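PDB 3PSQ: sortase B from Streptococcus pyogenes, which is a class B sortase involved in pilus assembly, probably a cysteine transpeptidase that joins pilin subunits through an acyl-thioester intermediate. Local coordinates for residues Lys22-Leu30 with Ser122-Lys130; Ser70-Asp78 with Leu91-Met102. All coordinates share one frame; numbering follows the deposited sequence.

Contact 1 of 2, residues Lys22-Leu30 with Ser122-Lys130; sequences KGVQFDDLL and SIETKTKQK. With ZN (zinc ion), chain N; ACY (acetic acid), chain F.
Lys22 with Glu124 and Asp27 with Lys128 form two salt bridges that tie helix 22-32 to the end of the strand 122-125 and the turn after it. Lys22 reaches out with CG anti to its own N (chi1 -180°) and meets Glu124 at about a right angle, NZ lying 2.3 Å from OE1, a modelled distance too short to be taken literally. Five residues along the helix from Lys22, Asp27 OD1 accepts from Lys128 NZ at 2.8 Å, on the syn side of the carboxylate and 23° out of its plane. Metal coordination engages the other oxygen of Glu124, since OE2 binds a zinc ion at 2.2 Å, with a water as a further ligand. An acetate, probably from the crystallisation liquor, takes hydrogen bonds from Lys22 NZ and Ser122 OG. The Phe26 ring lies between the bridges, its edge turned to Thr125 O, with CE2 3.6 Å away. Beyond the second bridge, Leu30 lays CD1 over the centre of that ring and sets CD2 3.8 Å from Lys126 CB. The type I turn from Thr125 ends at Lys128, whose chain, bent at chi2 and chi4, suits both needs: CE packs on Phe26 while NZ reaches Asp27. With zinc on OE2 and the positive Lys22 nearby, at a doubtful exact distance, the Glu124 carboxylate is probably kept ionised.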
loop_
_atom_site.group_PDB
_atom_site.type_symbol
_atom_site.label_atom_id
_atom_site.label_comp_id
_atom_site.label_asym_id
_atom_site.label_seq_id
_atom_site.Cartn_x
_atom_site.Cartn_y
_atom_site.Cartn_z
ATOM N N LYS A 22 7.477 6.185 -15.317
ATOM C CA LYS A 22 6.351 7.084 -15.070
ATOM C C LYS A 22 6.174 8.082 -16.189
ATOM O O LYS A 22 5.049 8.459 -16.537
ATOM C CB LYS A 22 6.519 7.806 -13.727
ATOM C CG LYS A 22 5.388 8.763 -13.369
ATOM C CD LYS A 22 5.605 9.357 -11.961
ATOM C CE LYS A 22 6.957 10.072 -11.889
ATOM N NZ LYS A 22 7.203 10.766 -10.595
ATOM N N GLY A 23 7.306 8.507 -16.745
ATOM C CA GLY A 23 7.328 9.546 -17.758
ATOM C C GLY A 23 6.688 9.102 -19.059
ATOM O O GLY A 23 6.088 9.910 -19.766
ATOM N N VAL A 24 6.819 7.820 -19.385
ATOM C CA VAL A 24 6.192 7.264 -20.603
ATOM C C VAL A 24 4.690 6.923 -20.419
ATOM O O VAL A 24 3.897 7.129 -21.353
ATOM C CB VAL A 24 7.014 6.058 -21.185
ATOM C CG1 VAL A 24 6.273 5.352 -22.353
ATOM C CG2 VAL A 24 8.402 6.540 -21.642
ATOM N N GLN A 25 4.292 6.469 -19.221
ATOM C CA GLN A 25 2.941 5.918 -19.041
ATOM C C GLN A 25 1.866 6.736 -18.269
ATOM O O GLN A 25 0.682 6.642 -18.616
ATOM C CB GLN A 25 3.017 4.496 -18.460
ATOM C CG GLN A 25 3.983 3.555 -19.139
ATOM C CD GLN A 25 4.142 2.240 -18.373
ATOM O OE1 GLN A 25 3.423 1.982 -17.405
ATOM N NE2 GLN A 25 5.075 1.401 -18.813
ATOM N N PHE A 26 2.254 7.509 -17.251
ATOM C CA PHE A 26 1.301 8.045 -16.257
ATOM C C PHE A 26 0.186 8.913 -16.823
ATOM O O PHE A 26 -1.004 8.656 -16.602
ATOM C CB PHE A 26 2.048 8.771 -15.131
ATOM C CG PHE A 26 1.226 9.021 -13.877
ATOM C CD1 PHE A 26 0.190 8.172 -13.492
ATOM C CD2 PHE A 26 1.531 10.087 -13.053
ATOM C CE1 PHE A 26 -0.529 8.395 -12.314
ATOM C CE2 PHE A 26 0.822 10.323 -11.884
ATOM C CZ PHE A 26 -0.222 9.480 -11.529
ATOM N N ASP A 27 0.566 9.960 -17.548
ATOM C CA ASP A 27 -0.407 10.832 -18.185
ATOM C C ASP A 27 -1.340 10.052 -19.088
ATOM O O ASP A 27 -2.544 10.246 -19.049
ATOM C CB ASP A 27 0.295 11.932 -18.986
ATOM C CG ASP A 27 0.938 12.980 -18.088
ATOM O OD1 ASP A 27 0.235 13.520 -17.201
ATOM O OD2 ASP A 27 2.151 13.248 -18.261
ATOM N N ASP A 28 -0.783 9.164 -19.892
ATOM C CA ASP A 28 -1.587 8.377 -20.816
ATOM C C ASP A 28 -2.553 7.448 -20.100
ATOM O O ASP A 28 -3.697 7.360 -20.486
ATOM C CB ASP A 28 -0.699 7.551 -21.736
ATOM C CG ASP A 28 -0.198 8.336 -22.922
ATOM O OD1 ASP A 28 -0.510 9.544 -23.033
ATOM O OD2 ASP A 28 0.526 7.725 -23.753
ATOM N N LEU A 29 -2.092 6.740 -19.075
ATOM C CA LEU A 29 -3.000 5.937 -18.262
ATOM C C LEU A 29 -4.103 6.773 -17.682
ATOM O O LEU A 29 -5.269 6.377 -17.699
ATOM C CB LEU A 29 -2.267 5.178 -17.145
ATOM C CG LEU A 29 -1.398 4.089 -17.733
ATOM C CD1 LEU A 29 -0.576 3.366 -16.713
ATOM C CD2 LEU A 29 -2.290 3.132 -18.525
ATOM N N LEU A 30 -3.742 7.946 -17.182
ATOM C CA LEU A 30 -4.699 8.844 -16.563
ATOM C C LEU A 30 -5.768 9.216 -17.556
ATOM O O LEU A 30 -6.937 9.368 -17.199
ATOM C CB LEU A 30 -3.993 10.102 -16.074
ATOM C CG LEU A 30 -3.276 9.948 -14.732
ATOM C CD1 LEU A 30 -2.295 11.097 -14.444
ATOM C CD2 LEU A 30 -4.301 9.790 -13.635
ATOM N N SER A 122 7.545 6.420 -2.188
ATOM C CA SER A 122 6.975 7.691 -2.537
ATOM C C SER A 122 5.797 7.543 -3.484
ATOM O O SER A 122 5.713 6.568 -4.230
ATOM C CB SER A 122 8.065 8.560 -3.169
ATOM O OG SER A 122 8.547 7.962 -4.352
ATOM N N ILE A 123 4.893 8.515 -3.459
ATOM C CA ILE A 123 3.711 8.439 -4.263
ATOM C C ILE A 123 3.582 9.753 -5.004
ATOM O O ILE A 123 3.858 10.794 -4.437
ATOM C CB ILE A 123 2.458 8.172 -3.386
ATOM C CG1 ILE A 123 2.398 6.701 -2.981
ATOM C CG2 ILE A 123 1.167 8.592 -4.097
ATOM C CD1 ILE A 123 1.510 6.458 -1.783
ATOM N N GLU A 124 3.166 9.708 -6.264
ATOM C CA GLU A 124 2.794 10.910 -6.947
ATOM C C GLU A 124 1.324 10.828 -7.317
ATOM O O GLU A 124 0.889 9.857 -7.958
ATOM C CB GLU A 124 3.629 11.091 -8.206
ATOM C CG GLU A 124 3.214 12.290 -9.033
ATOM C CD GLU A 124 4.271 12.666 -10.057
ATOM O OE1 GLU A 124 5.335 12.020 -10.101
ATOM O OE2 GLU A 124 4.055 13.614 -10.826
ATOM N N THR A 125 0.569 11.867 -6.961
ATOM C CA THR A 125 -0.854 11.850 -7.187
ATOM C C THR A 125 -1.179 12.300 -8.593
ATOM O O THR A 125 -0.284 12.645 -9.365
ATOM C CB THR A 125 -1.633 12.695 -6.150
ATOM O OG1 THR A 125 -1.489 14.080 -6.467
ATOM C CG2 THR A 125 -1.152 12.385 -4.715
ATOM N N LYS A 126 -2.461 12.275 -8.928
ATOM C CA LYS A 126 -2.884 12.652 -10.259
ATOM C C LYS A 126 -2.845 14.154 -10.483
ATOM O O LYS A 126 -2.864 14.609 -11.628
ATOM C CB LYS A 126 -4.257 12.090 -10.599
ATOM C CG LYS A 126 -5.412 12.602 -9.781
ATOM C CD LYS A 126 -6.722 12.214 -10.464
ATOM C CE LYS A 126 -7.873 12.342 -9.511
ATOM N NZ LYS A 126 -8.913 11.292 -9.802
ATOM N N THR A 127 -2.806 14.928 -9.399
ATOM C CA THR A 127 -2.600 16.368 -9.533
ATOM C C THR A 127 -1.108 16.662 -9.482
ATOM O O THR A 127 -0.724 17.812 -9.482
ATOM C CB THR A 127 -3.320 17.200 -8.447
ATOM O OG1 THR A 127 -2.825 16.822 -7.158
ATOM C CG2 THR A 127 -4.824 17.013 -8.511
ATOM N N LYS A 128 -0.289 15.609 -9.465
ATOM C CA LYS A 128 1.188 15.669 -9.483
ATOM C C LYS A 128 1.842 16.102 -8.185
ATOM O O LYS A 128 3.049 16.419 -8.144
ATOM C CB LYS A 128 1.762 16.450 -10.671
ATOM C CG LYS A 128 1.299 15.925 -12.017
ATOM C CD LYS A 128 1.348 14.375 -12.117
ATOM C CE LYS A 128 0.503 13.891 -13.320
ATOM N NZ LYS A 128 0.901 14.470 -14.648
ATOM N N GLN A 129 1.058 16.056 -7.121
ATOM C CA GLN A 129 1.570 16.212 -5.780
ATOM C C GLN A 129 2.501 15.051 -5.434
ATOM O O GLN A 129 2.246 13.911 -5.809
ATOM C CB GLN A 129 0.391 16.254 -4.823
ATOM C CG GLN A 129 0.760 16.522 -3.374
ATOM C CD GLN A 129 1.010 18.023 -3.055
ATOM O OE1 GLN A 129 0.119 18.880 -3.235
ATOM N NE2 GLN A 129 2.220 18.331 -2.551
ATOM N N LYS A 130 3.592 15.323 -4.733
ATOM C CA LYS A 130 4.594 14.288 -4.471
ATOM C C LYS A 130 4.689 14.012 -2.984
ATOM O O LYS A 130 4.789 14.932 -2.177
ATOM C CB LYS A 130 5.963 14.681 -5.051
ATOM C CG LYS A 130 5.876 15.023 -6.548
ATOM C CD LYS A 130 7.056 14.576 -7.384
ATOM C CE LYS A 130 6.949 15.212 -8.778
ATOM N NZ LYS A 130 8.249 15.095 -9.524
HETATM ZN ZN ZN N . 5.325 14.097 -12.522
HETATM C C ACY F . 6.867 8.907 -7.318
HETATM O O ACY F . 7.046 8.564 -8.509
HETATM O OXT ACY F . 6.289 8.175 -6.485
HETATM C CH3 ACY F . 7.368 10.255 -6.867
HETATM O O HOH W 1 4.475 12.654 -14.039
#

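Contact 2 of 2, residues Ser70-Asp78 with Leu91-Met102; sequences SLSGSVFLD and LIYAHHMAGNVM. With ZN (zinc ion), chain L; ZN (zinc ion), chain R; ACY (acetic acid), chain H.
Phe76 and Tyr93 are paired across an antiparallel beta hairpin of the sortase fold, each backbone N bonded to the other's O at 2.9 Å, their side chains side by side and pointing the same way. The Phe76 ring, placed by chi1 62° between its own N and carbonyl carbon, lies back over the neighbouring strand: Tyr93 CB sits over its face, 4.1 Å from the centroid, and Phe76 CZ meets the edge of the Tyr93 ring at Tyr93 CD2, 3.3 Å away. Their planes meet obliquely at 63°. His95 completes the aromatic cluster, its ring nearly parallel to that of Phe76 but slid aside, with CD2 3.4 Å from Phe76 CE2. Its NE2 bonds to Asn57 O. Val75 crosses Ile92 at about a right angle, its CG1 3.3 Å from Ile92 CG2; its CG2 rests on Ala94 CB and Met102. Small Ala98 lets the helix 96-102 lie close to Ser72 and Gly73, whose positive phi suits glycine. His95, the predicted proton donor/acceptor, is the N-cap; His96 shares a zinc ion with Cys190 and Asp192. An acetate, probably from the crystallisation liquor, makes a very short, doubtful contact with Tyr93 OH; a second zinc ion is bound by His95 ND1 and acetate OXT, each 1.9 Å away.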
loop_
_atom_site.group_PDB
_atom_site.type_symbol
_atom_site.label_atom_id
_atom_site.label_comp_id
_atom_site.label_asym_id
_atom_site.label_seq_id
_atom_site.Cartn_x
_atom_site.Cartn_y
_atom_site.Cartn_z
ATOM N N SER A 70 -7.829 -8.842 -17.497
ATOM C CA SER A 70 -6.471 -9.241 -17.249
ATOM C C SER A 70 -6.418 -10.497 -16.374
ATOM O O SER A 70 -7.160 -10.573 -15.386
ATOM C CB SER A 70 -5.732 -8.127 -16.505
ATOM O OG SER A 70 -4.623 -8.709 -15.844
ATOM N N LEU A 71 -5.531 -11.450 -16.696
ATOM C CA LEU A 71 -5.319 -12.625 -15.842
ATOM C C LEU A 71 -4.646 -12.273 -14.522
ATOM O O LEU A 71 -4.777 -13.008 -13.545
ATOM C CB LEU A 71 -4.519 -13.750 -16.546
ATOM C CG LEU A 71 -5.224 -14.427 -17.740
ATOM C CD1 LEU A 71 -4.302 -15.013 -18.754
ATOM C CD2 LEU A 71 -6.218 -15.514 -17.258
ATOM N N SER A 72 -3.928 -11.161 -14.456
ATOM C CA SER A 72 -3.309 -10.892 -13.168
ATOM C C SER A 72 -3.921 -9.753 -12.387
ATOM O O SER A 72 -3.736 -9.715 -11.199
ATOM C CB SER A 72 -1.783 -10.758 -13.255
ATOM O OG SER A 72 -1.375 -10.152 -14.459
ATOM N N GLY A 73 -4.641 -8.848 -13.045
ATOM C CA GLY A 73 -5.268 -7.732 -12.350
ATOM C C GLY A 73 -4.271 -6.662 -11.889
ATOM O O GLY A 73 -3.142 -6.643 -12.373
ATOM N N SER A 74 -4.665 -5.784 -10.954
ATOM C CA SER A 74 -3.842 -4.579 -10.645
ATOM C C SER A 74 -3.771 -4.298 -9.153
ATOM O O SER A 74 -4.632 -4.747 -8.387
ATOM C CB SER A 74 -4.418 -3.328 -11.313
ATOM O OG SER A 74 -4.664 -3.476 -12.692
ATOM N N VAL A 75 -2.756 -3.548 -8.745
ATOM C CA VAL A 75 -2.672 -2.988 -7.416
ATOM C C VAL A 75 -3.555 -1.744 -7.296
ATOM O O VAL A 75 -3.596 -0.924 -8.201
ATOM C CB VAL A 75 -1.211 -2.617 -7.058
ATOM C CG1 VAL A 75 -1.205 -1.952 -5.680
ATOM C CG2 VAL A 75 -0.332 -3.913 -7.080
ATOM N N PHE A 76 -4.273 -1.616 -6.180
ATOM C CA PHE A 76 -5.353 -0.610 -6.064
ATOM C C PHE A 76 -5.403 0.051 -4.676
ATOM O O PHE A 76 -5.189 -0.600 -3.664
ATOM C CB PHE A 76 -6.706 -1.269 -6.378
ATOM C CG PHE A 76 -7.081 -2.376 -5.414
ATOM C CD1 PHE A 76 -7.835 -2.103 -4.280
ATOM C CD2 PHE A 76 -6.641 -3.692 -5.627
ATOM C CE1 PHE A 76 -8.211 -3.155 -3.409
ATOM C CE2 PHE A 76 -7.002 -4.719 -4.753
ATOM C CZ PHE A 76 -7.722 -4.445 -3.616
ATOM N N LEU A 77 -5.709 1.343 -4.649
ATOM C CA LEU A 77 -6.028 2.037 -3.425
ATOM C C LEU A 77 -7.410 1.614 -2.960
ATOM O O LEU A 77 -8.357 1.597 -3.752
ATOM C CB LEU A 77 -6.027 3.559 -3.660
ATOM C CG LEU A 77 -6.388 4.438 -2.442
ATOM C CD1 LEU A 77 -5.349 4.278 -1.327
ATOM C CD2 LEU A 77 -6.512 5.903 -2.781
ATOM N N ASP A 78 -7.546 1.321 -1.674
ATOM C CA ASP A 78 -8.846 0.991 -1.116
ATOM C C ASP A 78 -9.952 1.969 -1.597
ATOM O O ASP A 78 -9.746 3.197 -1.532
ATOM C CB ASP A 78 -8.759 0.957 0.418
ATOM C CG ASP A 78 -10.038 0.458 1.062
ATOM O OD1 ASP A 78 -11.055 1.164 1.044
ATOM O OD2 ASP A 78 -10.043 -0.660 1.580
ATOM N N LEU A 91 -4.740 2.540 2.301
ATOM C CA LEU A 91 -4.395 1.137 2.067
ATOM C C LEU A 91 -4.300 0.864 0.561
ATOM O O LEU A 91 -5.277 1.041 -0.226
ATOM C CB LEU A 91 -5.412 0.208 2.722
ATOM C CG LEU A 91 -5.150 -1.297 2.558
ATOM C CD1 LEU A 91 -3.792 -1.806 3.149
ATOM C CD2 LEU A 91 -6.329 -2.057 3.106
ATOM N N ILE A 92 -3.094 0.510 0.162
ATOM C CA ILE A 92 -2.833 0.062 -1.197
ATOM C C ILE A 92 -2.637 -1.466 -1.158
ATOM O O ILE A 92 -1.790 -1.999 -0.429
ATOM C CB ILE A 92 -1.605 0.767 -1.814
ATOM C CG1 ILE A 92 -1.865 2.279 -1.886
ATOM C CG2 ILE A 92 -1.295 0.170 -3.209
ATOM C CD1 ILE A 92 -0.732 3.127 -2.478
ATOM N N TYR A 93 -3.467 -2.158 -1.917
ATOM C CA TYR A 93 -3.609 -3.594 -1.791
ATOM C C TYR A 93 -3.460 -4.259 -3.167
ATOM O O TYR A 93 -3.646 -3.611 -4.223
ATOM C CB TYR A 93 -5.014 -3.904 -1.175
ATOM C CG TYR A 93 -5.172 -5.319 -0.727
ATOM C CD1 TYR A 93 -4.658 -5.739 0.488
ATOM C CD2 TYR A 93 -5.805 -6.259 -1.555
ATOM C CE1 TYR A 93 -4.754 -7.068 0.900
ATOM C CE2 TYR A 93 -5.914 -7.585 -1.154
ATOM C CZ TYR A 93 -5.396 -7.989 0.073
ATOM O OH TYR A 93 -5.513 -9.316 0.479
ATOM N N ALA A 94 -3.059 -5.531 -3.155
ATOM C CA ALA A 94 -3.118 -6.391 -4.360
ATOM C C ALA A 94 -3.719 -7.723 -3.972
ATOM O O ALA A 94 -3.379 -8.262 -2.928
ATOM C CB ALA A 94 -1.719 -6.583 -5.022
ATOM N N HIS A 95 -4.661 -8.216 -4.777
ATOM C CA HIS A 95 -5.166 -9.566 -4.602
ATOM C C HIS A 95 -4.093 -10.599 -4.967
ATOM O O HIS A 95 -2.980 -10.258 -5.388
ATOM C CB HIS A 95 -6.444 -9.774 -5.438
ATOM C CG HIS A 95 -7.646 -9.111 -4.841
ATOM N ND1 HIS A 95 -8.398 -9.700 -3.845
ATOM C CD2 HIS A 95 -8.218 -7.907 -5.086
ATOM C CE1 HIS A 95 -9.380 -8.886 -3.502
ATOM N NE2 HIS A 95 -9.278 -7.787 -4.223
ATOM N N HIS A 96 -4.423 -11.869 -4.785
ATOM C CA HIS A 96 -3.419 -12.919 -4.899
ATOM C C HIS A 96 -2.563 -12.862 -6.160
ATOM O O HIS A 96 -1.327 -12.903 -6.069
ATOM C CB HIS A 96 -4.089 -14.302 -4.752
ATOM C CG HIS A 96 -3.236 -15.457 -5.198
ATOM N ND1 HIS A 96 -2.278 -16.028 -4.388
ATOM C CD2 HIS A 96 -3.242 -16.184 -6.341
ATOM C CE1 HIS A 96 -1.715 -17.051 -5.019
ATOM N NE2 HIS A 96 -2.281 -17.164 -6.208
ATOM N N MET A 97 -3.178 -12.804 -7.340
ATOM C CA MET A 97 -2.381 -12.787 -8.565
ATOM C C MET A 97 -1.515 -11.524 -8.713
ATOM O O MET A 97 -0.291 -11.647 -8.891
ATOM C CB MET A 97 -3.218 -13.028 -9.842
ATOM C CG MET A 97 -3.805 -14.451 -9.972
ATOM S SD MET A 97 -2.548 -15.783 -10.085
ATOM C CE MET A 97 -1.216 -14.921 -10.981
ATOM N N ALA A 98 -2.146 -10.337 -8.678
ATOM C CA ALA A 98 -1.425 -9.083 -8.752
ATOM C C ALA A 98 -0.358 -8.942 -7.661
ATOM O O ALA A 98 0.664 -8.297 -7.870
ATOM C CB ALA A 98 -2.362 -7.898 -8.713
ATOM N N GLY A 99 -0.594 -9.539 -6.502
ATOM C CA GLY A 99 0.360 -9.452 -5.428
ATOM C C GLY A 99 1.603 -10.255 -5.771
ATOM O O GLY A 99 2.733 -9.753 -5.626
ATOM N N ASN A 100 1.401 -11.514 -6.192
ATOM C CA ASN A 100 2.489 -12.339 -6.688
ATOM C C ASN A 100 3.200 -11.701 -7.884
ATOM O O ASN A 100 4.407 -11.736 -7.954
ATOM C CB ASN A 100 1.999 -13.751 -7.058
ATOM C CG ASN A 100 2.005 -14.711 -5.861
ATOM O OD1 ASN A 100 3.000 -15.370 -5.597
ATOM N ND2 ASN A 100 0.885 -14.788 -5.140
ATOM N N VAL A 101 2.463 -11.096 -8.806
ATOM C CA VAL A 101 3.094 -10.482 -9.976
ATOM C C VAL A 101 3.834 -9.144 -9.679
ATOM O O VAL A 101 4.954 -8.927 -10.173
ATOM C CB VAL A 101 2.096 -10.319 -11.134
ATOM C CG1 VAL A 101 2.756 -9.626 -12.344
ATOM C CG2 VAL A 101 1.515 -11.730 -11.548
ATOM N N MET A 102 3.229 -8.276 -8.847
ATOM C CA MET A 102 3.732 -6.920 -8.682
ATOM C C MET A 102 4.376 -6.607 -7.329
ATOM O O MET A 102 5.313 -5.803 -7.261
ATOM C CB MET A 102 2.646 -5.901 -9.032
ATOM C CG MET A 102 2.094 -6.090 -10.434
ATOM S SD MET A 102 0.549 -5.195 -10.738
ATOM C CE MET A 102 1.163 -3.509 -10.773
HETATM ZN ZN ZN L . -1.910 -15.473 -2.450
HETATM ZN ZN ZN R . -8.544 -11.545 -3.261
HETATM C C ACY H . -6.302 -11.652 -1.693
HETATM O O ACY H . -6.895 -10.744 -1.020
HETATM O OXT ACY H . -6.808 -12.173 -2.714
HETATM C CH3 ACY H . -4.905 -12.072 -1.302
HETATM O O HOH W 2 -5.542 -7.093 -7.239
HETATM O O HOH W 3 -3.881 -15.979 -1.440
#

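From the N terminus, the chain leaves helix 22-32, passes through strands 36-41 and 48-53, and then enters contact 2, where residues 70-78 are met by 91-102 after only a short connection. That small loop closes wholly within the much larger one, which contact 1 completes when strand 120-125 and its following turn come back to helix 22-32. The two therefore nest and do not cross. Both reach one mixed sheet: strand 36-41 pairs with 120-125 and with 48-53, which in turn runs parallel to 76-77. Contact 1 fastens the helix to the sheet; contact 2 pairs strands 76-77 and 89-93 and packs helix 96-102 on the loop before 76-77. They touch directly where Ile123 CD1 packs 4.1 Å from Ile92 CD1.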